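Local coordinates for hypothetical protein Atu0636 (Agrobacterium tumefaciens, PDB 2OZV) that probably transfers a methyl group from S-adenosylmethionine to an oxygen of a substrate not yet identified, as a predicted O-methyltransferase, at residues B[38-43]-B[61-66]; B[50-55]-B[90-95]; B[188-193]-B[218-223]; B[206-211]-B[247-252]; B[151-156]-B[180-185]. One frame throughout, in Å; residues are numbered along the deposited sequence.

How the interactions relate
All five contacts belong to one mixed beta-sheet and the elements packed on it. Interactions 1 and 2 share the beta-alpha-beta unit of strands 38-42 and 61-67 and helix 49-57, and L65 pairs with the edge strand of interaction 2. Interaction 3 lies across the chain's centre from both. Interactions 3 and 4 touch through neighbouring strands 186-195 and 204-211, joined by T192 with Y247 and E190 with N250; both reach the second subunit. Interaction 5 packs helix 148-159 against the end of helix 175-182. Interaction 1 is a buried backbone ladder, whereas interactions 2, 4 and 5 each combine a buried apolar contact with an arginine nearer the surface. Interaction 3 adds a salt bridge across its strands.

Interaction 1 (B[38-43]-B[61-66]); sequences CRIADL and AEVTLY
The ring of Y66 meets A41 at its edge, the methyl CB lying 3.9 Å from CE2 and in the ring plane, while L43 CD2 approaches CD2 of the same ring obliquely. This pair of parallel strands, 38-42 and 61-67, is the first beta-alpha-beta unit of a Rossmann-like methyltransferase fold, with helix 49-57 as its crossover. Five backbone hydrogen bonds zip the strands together. They run from E62 N to C38 O, I40 N to E62 O, T64 N to I40 O, D42 N to T64 O and Y66 N to D42 O, the last four with N-H...O angles of 165° or more. C38, I40 and D42 share one face of the sheet with A61, V63 and L65. There I40 CD1 presses on A61 CB at 3.5 Å, and V54 of the crossover helix packs against the same isoleucine. On the other face R39 and E62 run side by side, though the placement of the E62 carboxylate is doubtful; R39 NE bonds to H115 O. The Y66 hydroxyl bonds to G110 O, which fixes the far end of the ring. D42 has CG anti to the backbone N (chi1 -178°), which carries its carboxylate toward the start of helix 49-57, where OD2 accepts a hydrogen bond from G51 N.

Interaction 2 (B[50-55]-B[90-95]); sequences AGMAVA and ARIEVL
Helix 50-55 runs nearly antiparallel to strand 92-95, at 162° with their axes 10.0 Å apart, so that A55 points at I92, M52 meets it with its CG from the side, and R91 spans the gap to the helix. This is helix-on-sheet packing in the Rossmann-like fold: the crossover helix 49-57 covers the edge strand 92-96 as well as strand 61-67. The end of I92 makes the apolar contact. Its extended CG1 branch (chi2 179°) brings CD1 to 3.6 Å from CG of M52, a selenomethionine, and to 3.7 Å from A55 CB. The M52 and I92 chains cross at about a right angle, and L65 and L80 also touch both of them. Beside this apolar patch R91 reaches back to the helix, its chain bent at chi3 (-80°). R91 NH2 gives a hydrogen bond of 2.9 Å to A55 O, and NH1 adds a weak one at 3.3 Å. The carbonyl oxygen lies in the guanidinium plane, although NH2 stands above the carbonyl plane. Bonded to A55 O near the C-terminal end of the helix and, through NH1, to A61 O of strand 61-67, R91 ties the two together; the helix dipole would probably favour its charge.

Interaction 3 (B[188-193]-B[218-223]); sequences GLEITL and TFRAPL
The methyl end of I191 fills the hollow over one face of the F219 ring, with CD1 4.1 Å from the ring centroid and displaced toward the rim. L193 CD2 closes the edge of that ring in its plane, 3.6 Å from F219 CD2, so the phenyl group is hemmed in by two branched side chains of the adjacent strand. The pairing is parallel, with T218 N bonded to L189 O, I191 N to T218 O and R220 N to I191 O. Strand 218-224 then bows outward at R220 and A221. Water 3 occupies the gap, bridging I191 O, R220 O and L193 N, before L223 N rejoins L193 O. The bulging chain leaves a notch for T192, whose CG2 sits 3.8 Å from L223 CG and 3.6 Å from A221 O. Its OG1 lies against R220 CB and bonds to Y247 OH. R220 folds back across E190, bent at chi2 (-73°) and chi3, and forms a salt bridge of 2.8 Å from NH1 to E190 OE1. OE1 lies in the guanidinium plane, but NH1 meets it on the syn side, tilted well out of the carboxylate plane. Strand 218-224 is the outermost of the sheet within the chain, and F219 and P222 pack on L193 and P222 of the second subunit. Inside the chain, strand 204-211 adjoins strand 186-195 on its other edge, and helix 175-182 covers L189 and I191.

Interaction 4 (B[206-211]-B[247-252]); sequences LVTAIK and YARNVR
A C-terminal loop packs across one face of the mixed sheet in this Rossmann-like methyltransferase fold, where R249 and Y247 reach down to T208, I210 and L206 of the antiparallel strand 204-211. These three strand residues point to the same side, toward the loop. R249 makes most of the contact. Its side chain slides past T208 in the opposite direction, and a bend at chi3 (51°) swings the guanidinium toward the strand. There NH1 donates a 2.8 Å hydrogen bond to T208 OG1, with an N-H...O angle of 153° and the oxygen close to the guanidinium plane. The threonine hydroxyl stands between its backbone N and carbonyl carbon (chi1 65°), turned to the arginine; R249 CG also lies near it, 3.3 Å from T208 OG1. I210 lies over one face of the guanidinium, its CG1 3.6 Å from NH2, and this apolar contact probably helps limit tilting of the group. NH2 has a further partner in G188 O. Side chains of E190 and Q165 touch R249 from the two strands that flank strand 204-211, so the cation probably gains from the nearby glutamate. At the start of the loop Y247 bonds through its hydroxyl to T192, while its ring is met obliquely by L206, whose CD1 lies 4.0 Å from Y247 CD2.

Interaction 5 (B[151-156]-B[180-185]); sequences DWIRTA and AACGSR
I153 is wedged against the last turn of helix 175-182, in the tight half of a helix-helix contact on one side of the Rossmann-like sheet. Its CD1 touches A181 CB at 3.7 Å and, more distantly, C182 SG at 4.3 Å. The CG2 branch rests 3.5 Å from A181 O. L168 and M121, both on strands of the sheet, back the isoleucine, which leaves it buried. Toward solvent the contact is looser and is carried by two arginines. R185 lies beyond the helix end, where G183 leaves helical geometry, and its chain, extended from CG to NE, returns alongside helix 148-159. One face of its guanidinium rests on the aliphatic part of R154, with CG 3.7 Å from R185 NH1. The two guanidinium planes are 88° apart, and each cation has its own acid: R185 NH1 pairs with E150, while R154 NH1 forms a salt bridge of 2.8 Å with D151 OD1. These acids probably offset the like charges, which are held apart, with R154 NE 5.3 Å from R185 NH1. R185 also bonds back to its own helix end: NH2 donates to A181 O at 2.8 Å, in the carbonyl plane and on a lone pair.

Interaction 1 (B[38-43]-B[61-66])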
# COMPACT_ATOMS: atom_id res chain seq x y z
N CYS B 38 -21.65 -19.29 -10.64
CA CYS B 38 -20.49 -19.35 -9.75
C CYS B 38 -21.02 -19.38 -8.36
O CYS B 38 -22.18 -19.02 -8.11
CB CYS B 38 -19.53 -18.17 -9.95
SG CYS B 38 -20.29 -16.56 -9.71
N ARG B 39 -20.17 -19.84 -7.45
CA ARG B 39 -20.52 -20.00 -6.06
C ARG B 39 -19.67 -19.03 -5.28
O ARG B 39 -18.44 -19.00 -5.44
CB ARG B 39 -20.27 -21.44 -5.61
CG ARG B 39 -21.20 -22.48 -6.34
CD ARG B 39 -21.03 -23.86 -5.79
NE ARG B 39 -19.68 -24.41 -5.98
CZ ARG B 39 -19.35 -25.33 -6.89
NH1 ARG B 39 -20.26 -25.81 -7.74
NH2 ARG B 39 -18.10 -25.78 -6.95
N ILE B 40 -20.33 -18.23 -4.45
CA ILE B 40 -19.64 -17.15 -3.72
C ILE B 40 -19.89 -17.31 -2.23
O ILE B 40 -21.04 -17.46 -1.81
CB ILE B 40 -20.16 -15.78 -4.18
CG1 ILE B 40 -19.86 -15.57 -5.68
CG2 ILE B 40 -19.50 -14.65 -3.31
CD1 ILE B 40 -20.85 -14.74 -6.35
N ALA B 41 -18.83 -17.26 -1.42
CA ALA B 41 -18.96 -17.25 0.04
C ALA B 41 -18.70 -15.84 0.55
O ALA B 41 -17.71 -15.21 0.15
CB ALA B 41 -17.97 -18.23 0.70
N ASP B 42 -19.59 -15.36 1.43
CA ASP B 42 -19.42 -14.08 2.12
C ASP B 42 -19.12 -14.43 3.56
O ASP B 42 -19.99 -14.95 4.28
CB ASP B 42 -20.72 -13.25 1.96
CG ASP B 42 -20.67 -11.85 2.60
OD1 ASP B 42 -19.73 -11.56 3.36
OD2 ASP B 42 -21.65 -11.09 2.36
N LEU B 43 -17.87 -14.21 3.99
CA LEU B 43 -17.42 -14.64 5.32
C LEU B 43 -17.86 -13.65 6.37
O LEU B 43 -17.74 -13.88 7.57
CB LEU B 43 -15.91 -14.87 5.37
CG LEU B 43 -15.32 -15.98 4.51
CD1 LEU B 43 -13.87 -16.22 4.93
CD2 LEU B 43 -16.13 -17.29 4.59
N ALA B 61 -25.22 -16.04 -9.90
CA ALA B 61 -24.43 -16.31 -8.71
C ALA B 61 -25.24 -17.04 -7.65
O ALA B 61 -26.42 -16.76 -7.45
CB ALA B 61 -23.91 -15.00 -8.12
N GLU B 62 -24.58 -17.92 -6.93
CA GLU B 62 -25.21 -18.66 -5.87
C GLU B 62 -24.40 -18.30 -4.65
O GLU B 62 -23.21 -18.58 -4.58
CB GLU B 62 -25.12 -20.14 -6.20
CG GLU B 62 -25.48 -21.12 -5.13
CD GLU B 62 -25.45 -22.56 -5.68
OE1 GLU B 62 -24.57 -22.91 -6.48
OE2 GLU B 62 -26.30 -23.34 -5.29
N VAL B 63 -25.04 -17.62 -3.70
CA VAL B 63 -24.32 -17.00 -2.57
C VAL B 63 -24.56 -17.71 -1.25
O VAL B 63 -25.71 -18.04 -0.94
CB VAL B 63 -24.64 -15.48 -2.45
CG1 VAL B 63 -23.95 -14.84 -1.21
CG2 VAL B 63 -24.25 -14.77 -3.75
N THR B 64 -23.48 -17.93 -0.49
CA THR B 64 -23.60 -18.47 0.86
C THR B 64 -23.09 -17.42 1.82
O THR B 64 -21.93 -17.00 1.71
CB THR B 64 -22.81 -19.78 1.03
OG1 THR B 64 -23.26 -20.72 0.06
CG2 THR B 64 -23.04 -20.42 2.42
N LEU B 65 -23.95 -17.01 2.75
CA LEU B 65 -23.57 -16.03 3.77
C LEU B 65 -23.23 -16.78 5.05
O LEU B 65 -24.05 -17.56 5.56
CB LEU B 65 -24.69 -15.00 4.04
CG LEU B 65 -25.35 -14.15 2.94
CD1 LEU B 65 -26.50 -13.28 3.50
CD2 LEU B 65 -24.33 -13.26 2.17
N TYR B 66 -22.03 -16.54 5.59
CA TYR B 66 -21.65 -17.15 6.86
C TYR B 66 -21.69 -16.17 8.02
O TYR B 66 -21.11 -15.08 7.94
CB TYR B 66 -20.24 -17.77 6.78
CG TYR B 66 -20.18 -18.97 5.87
CD1 TYR B 66 -20.53 -20.24 6.34
CD2 TYR B 66 -19.74 -18.84 4.54
CE1 TYR B 66 -20.46 -21.38 5.51
CE2 TYR B 66 -19.67 -19.98 3.69
CZ TYR B 66 -20.02 -21.23 4.19
OH TYR B 66 -19.97 -22.36 3.40
O HOH W 1 -18.66 -14.71 9.83

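Interaction 2 (B[50-55]-B[90-95])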
# COMPACT_ATOMS: atom_id res chain seq x y z
N ALA B 50 -23.07 -7.34 1.45
CA ALA B 50 -22.14 -7.49 0.29
C ALA B 50 -22.62 -8.66 -0.59
O ALA B 50 -22.80 -8.53 -1.82
CB ALA B 50 -20.71 -7.73 0.74
N GLY B 51 -22.83 -9.82 0.04
CA GLY B 51 -23.35 -10.99 -0.72
C GLY B 51 -24.66 -10.69 -1.42
O GLY B 51 -24.90 -11.14 -2.56
N MSE B 52 -25.55 -9.94 -0.77
CA MSE B 52 -26.81 -9.56 -1.41
C MSE B 52 -26.58 -8.67 -2.62
O MSE B 52 -27.25 -8.84 -3.63
CB MSE B 52 -27.77 -8.90 -0.41
CG MSE B 52 -28.15 -9.87 0.68
SE MSE B 52 -29.40 -9.07 1.98
CE MSE B 52 -28.92 -10.27 3.47
N ALA B 53 -25.65 -7.72 -2.51
CA ALA B 53 -25.34 -6.83 -3.63
C ALA B 53 -24.75 -7.61 -4.81
O ALA B 53 -25.04 -7.29 -5.98
CB ALA B 53 -24.43 -5.70 -3.21
N VAL B 54 -23.93 -8.62 -4.52
CA VAL B 54 -23.40 -9.50 -5.58
C VAL B 54 -24.59 -10.23 -6.26
O VAL B 54 -24.72 -10.21 -7.49
CB VAL B 54 -22.43 -10.56 -5.02
CG1 VAL B 54 -22.03 -11.51 -6.16
CG2 VAL B 54 -21.17 -9.90 -4.43
N ALA B 55 -25.46 -10.84 -5.46
CA ALA B 55 -26.60 -11.62 -6.03
C ALA B 55 -27.55 -10.74 -6.85
O ALA B 55 -28.09 -11.18 -7.88
CB ALA B 55 -27.36 -12.36 -4.92
N ALA B 90 -33.70 -16.01 -3.16
CA ALA B 90 -33.71 -17.47 -3.31
C ALA B 90 -32.31 -18.01 -3.52
O ALA B 90 -32.05 -19.18 -3.25
CB ALA B 90 -34.61 -17.88 -4.46
N ARG B 91 -31.42 -17.17 -4.03
CA ARG B 91 -30.05 -17.57 -4.35
C ARG B 91 -29.07 -17.30 -3.21
O ARG B 91 -27.85 -17.42 -3.40
CB ARG B 91 -29.60 -16.90 -5.64
CG ARG B 91 -30.40 -17.37 -6.84
CD ARG B 91 -29.87 -16.78 -8.10
NE ARG B 91 -30.32 -15.41 -8.32
CZ ARG B 91 -29.52 -14.35 -8.31
NH1 ARG B 91 -28.21 -14.47 -8.04
NH2 ARG B 91 -30.03 -13.16 -8.59
N ILE B 92 -29.59 -16.95 -2.04
CA ILE B 92 -28.75 -16.62 -0.90
C ILE B 92 -29.07 -17.56 0.25
O ILE B 92 -30.21 -17.62 0.73
CB ILE B 92 -28.88 -15.15 -0.46
CG1 ILE B 92 -28.46 -14.24 -1.64
CG2 ILE B 92 -27.98 -14.91 0.77
CD1 ILE B 92 -28.54 -12.78 -1.39
N GLU B 93 -28.07 -18.30 0.68
CA GLU B 93 -28.26 -19.24 1.78
C GLU B 93 -27.49 -18.70 2.97
O GLU B 93 -26.35 -18.34 2.80
CB GLU B 93 -27.67 -20.58 1.39
CG GLU B 93 -27.93 -21.68 2.41
CD GLU B 93 -27.26 -23.01 2.00
OE1 GLU B 93 -26.57 -23.10 0.96
OE2 GLU B 93 -27.44 -23.97 2.76
N VAL B 94 -28.11 -18.64 4.15
CA VAL B 94 -27.40 -18.14 5.32
C VAL B 94 -27.07 -19.33 6.20
O VAL B 94 -27.97 -20.10 6.57
CB VAL B 94 -28.29 -17.16 6.14
CG1 VAL B 94 -27.56 -16.65 7.39
CG2 VAL B 94 -28.76 -16.02 5.25
N LEU B 95 -25.78 -19.48 6.53
CA LEU B 95 -25.32 -20.56 7.40
C LEU B 95 -24.64 -20.01 8.63
O LEU B 95 -23.93 -19.02 8.56
CB LEU B 95 -24.35 -21.49 6.68
CG LEU B 95 -24.90 -22.25 5.46
CD1 LEU B 95 -23.77 -23.01 4.77
CD2 LEU B 95 -26.04 -23.19 5.85

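Interaction 3 (B[188-193]-B[218-223])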
# COMPACT_ATOMS: atom_id res chain seq x y z
N GLY B 188 -0.81 -12.64 -6.92
CA GLY B 188 -1.38 -11.65 -7.83
C GLY B 188 -2.25 -10.60 -7.14
O GLY B 188 -3.25 -10.15 -7.70
N LEU B 189 -1.88 -10.20 -5.92
CA LEU B 189 -2.67 -9.17 -5.20
C LEU B 189 -2.79 -7.93 -6.05
O LEU B 189 -1.79 -7.45 -6.63
CB LEU B 189 -2.04 -8.79 -3.85
CG LEU B 189 -2.47 -9.69 -2.66
CD1 LEU B 189 -2.04 -11.14 -2.84
CD2 LEU B 189 -1.88 -9.12 -1.34
N GLU B 190 -4.01 -7.41 -6.12
CA GLU B 190 -4.26 -6.08 -6.65
C GLU B 190 -4.83 -5.25 -5.53
O GLU B 190 -5.87 -5.62 -4.94
CB GLU B 190 -5.29 -6.13 -7.78
CG GLU B 190 -4.74 -6.61 -9.10
CD GLU B 190 -5.71 -6.38 -10.26
OE1 GLU B 190 -6.76 -5.67 -10.08
OE2 GLU B 190 -5.39 -6.87 -11.34
N ILE B 191 -4.17 -4.14 -5.22
CA ILE B 191 -4.59 -3.28 -4.11
C ILE B 191 -5.08 -1.96 -4.69
O ILE B 191 -4.34 -1.29 -5.42
CB ILE B 191 -3.39 -3.01 -3.16
CG1 ILE B 191 -2.81 -4.35 -2.62
CG2 ILE B 191 -3.80 -2.05 -2.05
CD1 ILE B 191 -1.54 -4.17 -1.71
N THR B 192 -6.32 -1.60 -4.37
CA THR B 192 -6.88 -0.36 -4.86
C THR B 192 -7.25 0.53 -3.66
O THR B 192 -8.16 0.20 -2.89
CB THR B 192 -8.13 -0.63 -5.73
OG1 THR B 192 -7.81 -1.53 -6.79
CG2 THR B 192 -8.66 0.70 -6.30
N LEU B 193 -6.51 1.62 -3.48
CA LEU B 193 -6.86 2.56 -2.41
C LEU B 193 -8.09 3.38 -2.79
O LEU B 193 -8.29 3.71 -3.97
CB LEU B 193 -5.69 3.51 -2.13
CG LEU B 193 -4.50 2.91 -1.31
CD1 LEU B 193 -4.94 2.43 0.11
CD2 LEU B 193 -3.71 1.84 -1.99
N THR B 218 0.40 -5.70 -7.06
CA THR B 218 0.20 -4.54 -7.92
C THR B 218 -0.66 -3.55 -7.13
O THR B 218 -1.65 -3.97 -6.50
CB THR B 218 -0.62 -5.02 -9.16
OG1 THR B 218 0.21 -5.86 -9.96
CG2 THR B 218 -1.06 -3.86 -9.99
N PHE B 219 -0.30 -2.24 -7.16
CA PHE B 219 -1.26 -1.22 -6.73
C PHE B 219 -1.95 -0.66 -7.94
O PHE B 219 -1.32 -0.03 -8.83
CB PHE B 219 -0.57 -0.07 -5.95
CG PHE B 219 -0.20 -0.41 -4.52
CD1 PHE B 219 0.99 -1.08 -4.23
CD2 PHE B 219 -1.06 -0.06 -3.46
CE1 PHE B 219 1.34 -1.40 -2.90
CE2 PHE B 219 -0.71 -0.35 -2.13
CZ PHE B 219 0.50 -1.03 -1.87
N ARG B 220 -3.27 -0.83 -7.98
CA ARG B 220 -4.08 -0.27 -9.09
C ARG B 220 -4.21 1.24 -8.94
O ARG B 220 -4.02 1.79 -7.83
CB ARG B 220 -5.49 -0.91 -9.08
CG ARG B 220 -5.49 -2.41 -9.36
CD ARG B 220 -5.19 -2.74 -10.82
NE ARG B 220 -6.07 -2.01 -11.74
CZ ARG B 220 -7.29 -2.42 -12.12
NH1 ARG B 220 -7.77 -3.60 -11.71
NH2 ARG B 220 -8.02 -1.67 -12.95
N ALA B 221 -4.56 1.94 -10.02
CA ALA B 221 -4.94 3.36 -9.89
C ALA B 221 -6.05 3.44 -8.84
O ALA B 221 -6.91 2.55 -8.78
CB ALA B 221 -5.42 3.95 -11.24
N PRO B 222 -6.05 4.49 -8.02
CA PRO B 222 -7.00 4.52 -6.91
C PRO B 222 -8.39 4.90 -7.36
O PRO B 222 -8.55 5.42 -8.49
CB PRO B 222 -6.44 5.62 -6.00
CG PRO B 222 -5.81 6.57 -6.99
CD PRO B 222 -5.15 5.67 -8.02
N LEU B 223 -9.38 4.61 -6.53
CA LEU B 223 -10.74 5.14 -6.75
C LEU B 223 -10.91 6.39 -5.90
O LEU B 223 -10.58 6.38 -4.71
CB LEU B 223 -11.77 4.10 -6.38
CG LEU B 223 -11.74 2.81 -7.22
CD1 LEU B 223 -12.71 1.78 -6.64
CD2 LEU B 223 -12.10 3.11 -8.67
O HOH W 2 -0.60 -8.42 -8.86
O HOH W 3 -4.30 1.95 -5.26

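Interaction 4 (B[206-211]-B[247-252])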
# COMPACT_ATOMS: atom_id res chain seq x y z
N LEU B 206 -9.34 -1.80 -1.23
CA LEU B 206 -9.86 -3.04 -1.84
C LEU B 206 -8.66 -3.91 -2.17
O LEU B 206 -7.62 -3.40 -2.67
CB LEU B 206 -10.60 -2.74 -3.15
CG LEU B 206 -11.82 -1.81 -3.02
CD1 LEU B 206 -12.43 -1.48 -4.39
CD2 LEU B 206 -12.85 -2.44 -2.08
N VAL B 207 -8.77 -5.22 -1.92
CA VAL B 207 -7.72 -6.13 -2.30
C VAL B 207 -8.36 -7.33 -2.99
O VAL B 207 -9.37 -7.87 -2.47
CB VAL B 207 -6.90 -6.62 -1.10
CG1 VAL B 207 -5.79 -7.58 -1.58
CG2 VAL B 207 -6.30 -5.42 -0.32
N THR B 208 -7.82 -7.73 -4.14
CA THR B 208 -8.24 -9.01 -4.77
C THR B 208 -6.99 -9.86 -5.00
O THR B 208 -5.89 -9.33 -5.13
CB THR B 208 -8.99 -8.85 -6.12
OG1 THR B 208 -8.13 -8.29 -7.11
CG2 THR B 208 -10.30 -8.02 -5.96
N ALA B 209 -7.15 -11.18 -4.98
CA ALA B 209 -5.99 -12.07 -5.12
C ALA B 209 -6.51 -13.40 -5.65
O ALA B 209 -7.72 -13.68 -5.58
CB ALA B 209 -5.27 -12.22 -3.76
N ILE B 210 -5.60 -14.18 -6.21
CA ILE B 210 -5.94 -15.41 -6.90
C ILE B 210 -5.26 -16.56 -6.16
O ILE B 210 -4.04 -16.53 -5.94
CB ILE B 210 -5.47 -15.33 -8.37
CG1 ILE B 210 -6.27 -14.23 -9.11
CG2 ILE B 210 -5.65 -16.68 -9.09
CD1 ILE B 210 -7.78 -14.47 -9.15
N LYS B 211 -6.05 -17.56 -5.76
CA LYS B 211 -5.48 -18.73 -5.09
C LYS B 211 -4.44 -19.41 -5.96
O LYS B 211 -4.70 -19.76 -7.12
CB LYS B 211 -6.57 -19.73 -4.68
CG LYS B 211 -6.02 -20.92 -3.85
CD LYS B 211 -7.14 -21.90 -3.50
CE LYS B 211 -6.61 -23.05 -2.65
NZ LYS B 211 -7.70 -24.02 -2.31
N TYR B 247 -15.94 -3.94 -10.85
CA TYR B 247 -14.57 -3.43 -10.92
C TYR B 247 -13.66 -4.65 -11.10
O TYR B 247 -13.38 -5.37 -10.13
CB TYR B 247 -14.27 -2.64 -9.67
CG TYR B 247 -12.81 -2.20 -9.54
CD1 TYR B 247 -12.10 -1.77 -10.66
CD2 TYR B 247 -12.13 -2.28 -8.32
CE1 TYR B 247 -10.75 -1.38 -10.57
CE2 TYR B 247 -10.78 -1.89 -8.22
CZ TYR B 247 -10.11 -1.44 -9.34
OH TYR B 247 -8.79 -1.09 -9.25
N ALA B 248 -13.22 -4.86 -12.34
CA ALA B 248 -12.52 -6.08 -12.73
C ALA B 248 -11.00 -5.97 -12.48
O ALA B 248 -10.43 -4.86 -12.46
CB ALA B 248 -12.80 -6.38 -14.21
N ARG B 249 -10.37 -7.12 -12.28
CA ARG B 249 -8.89 -7.20 -12.20
C ARG B 249 -8.27 -6.86 -13.57
O ARG B 249 -8.95 -6.92 -14.61
CB ARG B 249 -8.46 -8.59 -11.72
CG ARG B 249 -8.77 -8.87 -10.26
CD ARG B 249 -8.46 -10.32 -9.85
NE ARG B 249 -7.10 -10.75 -10.21
CZ ARG B 249 -6.02 -10.55 -9.45
NH1 ARG B 249 -6.13 -9.88 -8.28
NH2 ARG B 249 -4.83 -11.01 -9.87
N ASN B 250 -6.99 -6.49 -13.56
CA ASN B 250 -6.24 -6.34 -14.82
C ASN B 250 -6.29 -7.62 -15.66
O ASN B 250 -6.24 -8.72 -15.12
CB ASN B 250 -4.77 -5.98 -14.53
CG ASN B 250 -4.59 -4.51 -14.17
OD1 ASN B 250 -5.42 -3.68 -14.54
ND2 ASN B 250 -3.51 -4.19 -13.44
N VAL B 251 -6.40 -7.45 -16.97
CA VAL B 251 -6.39 -8.60 -17.88
C VAL B 251 -4.98 -9.19 -17.93
O VAL B 251 -3.99 -8.45 -17.88
CB VAL B 251 -6.92 -8.22 -19.27
CG1 VAL B 251 -8.38 -7.80 -19.17
CG2 VAL B 251 -6.07 -7.10 -19.91
N ARG B 252 -4.88 -10.52 -18.02
CA ARG B 252 -3.58 -11.22 -17.96
C ARG B 252 -2.54 -10.68 -18.94
O ARG B 252 -1.34 -10.74 -18.67
CB ARG B 252 -3.72 -12.74 -18.11
CG ARG B 252 -3.80 -13.48 -16.76
CD ARG B 252 -3.80 -15.01 -16.95
NE ARG B 252 -5.09 -15.52 -17.41
CZ ARG B 252 -5.43 -15.72 -18.69
NH1 ARG B 252 -6.64 -16.20 -18.99
NH2 ARG B 252 -4.57 -15.45 -19.67

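Interaction 5 (B[151-156]-B[180-185])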
# COMPACT_ATOMS: atom_id res chain seq x y z
N ASP B 151 -6.65 -15.86 10.22
CA ASP B 151 -7.70 -16.89 10.33
C ASP B 151 -8.66 -16.89 9.14
O ASP B 151 -8.90 -17.93 8.53
CB ASP B 151 -8.52 -16.71 11.60
CG ASP B 151 -7.77 -17.13 12.86
OD1 ASP B 151 -6.76 -17.87 12.77
OD2 ASP B 151 -8.20 -16.72 13.96
N TRP B 152 -9.19 -15.71 8.81
CA TRP B 152 -10.19 -15.62 7.75
C TRP B 152 -9.61 -15.95 6.37
O TRP B 152 -10.27 -16.64 5.59
CB TRP B 152 -10.80 -14.23 7.72
CG TRP B 152 -11.75 -13.94 8.82
CD1 TRP B 152 -11.67 -14.31 10.12
CD2 TRP B 152 -12.94 -13.16 8.69
NE1 TRP B 152 -12.75 -13.82 10.83
CE2 TRP B 152 -13.54 -13.11 9.97
CE3 TRP B 152 -13.57 -12.52 7.62
CZ2 TRP B 152 -14.74 -12.42 10.20
CZ3 TRP B 152 -14.75 -11.83 7.85
CH2 TRP B 152 -15.31 -11.78 9.13
N ILE B 153 -8.39 -15.48 6.08
CA ILE B 153 -7.76 -15.80 4.80
C ILE B 153 -7.29 -17.27 4.72
O ILE B 153 -7.38 -17.88 3.66
CB ILE B 153 -6.65 -14.76 4.43
CG1 ILE B 153 -7.35 -13.41 4.13
CG2 ILE B 153 -5.87 -15.18 3.18
CD1 ILE B 153 -6.44 -12.16 4.10
N ARG B 154 -6.86 -17.85 5.84
CA ARG B 154 -6.64 -19.29 5.89
C ARG B 154 -7.92 -20.05 5.48
O ARG B 154 -7.87 -20.93 4.64
CB ARG B 154 -6.19 -19.74 7.29
CG ARG B 154 -5.79 -21.21 7.39
CD ARG B 154 -5.47 -21.57 8.85
NE ARG B 154 -6.68 -21.41 9.66
CZ ARG B 154 -6.80 -20.61 10.72
NH1 ARG B 154 -5.76 -19.92 11.17
NH2 ARG B 154 -7.98 -20.53 11.35
N THR B 155 -9.05 -19.69 6.08
CA THR B 155 -10.34 -20.31 5.71
C THR B 155 -10.68 -20.03 4.24
O THR B 155 -11.08 -20.95 3.52
CB THR B 155 -11.45 -19.86 6.66
OG1 THR B 155 -11.16 -20.38 7.97
CG2 THR B 155 -12.86 -20.34 6.17
N ALA B 156 -10.50 -18.79 3.78
CA ALA B 156 -10.84 -18.43 2.39
C ALA B 156 -10.08 -19.34 1.43
O ALA B 156 -10.66 -19.82 0.45
CB ALA B 156 -10.53 -16.92 2.08
N ALA B 180 0.61 -10.43 4.64
CA ALA B 180 1.17 -11.57 5.39
C ALA B 180 0.20 -12.76 5.40
O ALA B 180 0.62 -13.91 5.25
CB ALA B 180 1.53 -11.17 6.80
N ALA B 181 -1.09 -12.48 5.57
CA ALA B 181 -2.11 -13.53 5.64
C ALA B 181 -2.26 -14.22 4.28
O ALA B 181 -2.52 -15.43 4.22
CB ALA B 181 -3.44 -12.93 6.09
N CYS B 182 -2.08 -13.47 3.20
CA CYS B 182 -2.12 -14.05 1.85
C CYS B 182 -0.96 -15.00 1.60
O CYS B 182 -1.09 -15.96 0.81
CB CYS B 182 -2.20 -12.97 0.78
SG CYS B 182 -3.83 -12.16 0.69
N GLY B 183 0.19 -14.74 2.22
CA GLY B 183 1.41 -15.56 2.02
C GLY B 183 1.23 -17.05 1.74
O GLY B 183 0.58 -17.76 2.50
N SER B 184 1.81 -17.51 0.63
CA SER B 184 1.76 -18.92 0.19
C SER B 184 0.34 -19.47 -0.00
O SER B 184 0.15 -20.69 -0.14
CB SER B 184 2.56 -19.83 1.13
OG SER B 184 1.72 -20.42 2.10
N ARG B 185 -0.66 -18.60 -0.02
CA ARG B 185 -2.03 -19.06 -0.30
C ARG B 185 -2.62 -18.39 -1.53
O ARG B 185 -3.19 -19.04 -2.41
CB ARG B 185 -2.97 -18.75 0.87
CG ARG B 185 -2.65 -19.50 2.14
CD ARG B 185 -3.27 -18.76 3.33
NE ARG B 185 -2.94 -19.46 4.58
CZ ARG B 185 -2.82 -18.88 5.77
NH1 ARG B 185 -2.52 -19.64 6.83
NH2 ARG B 185 -3.00 -17.55 5.91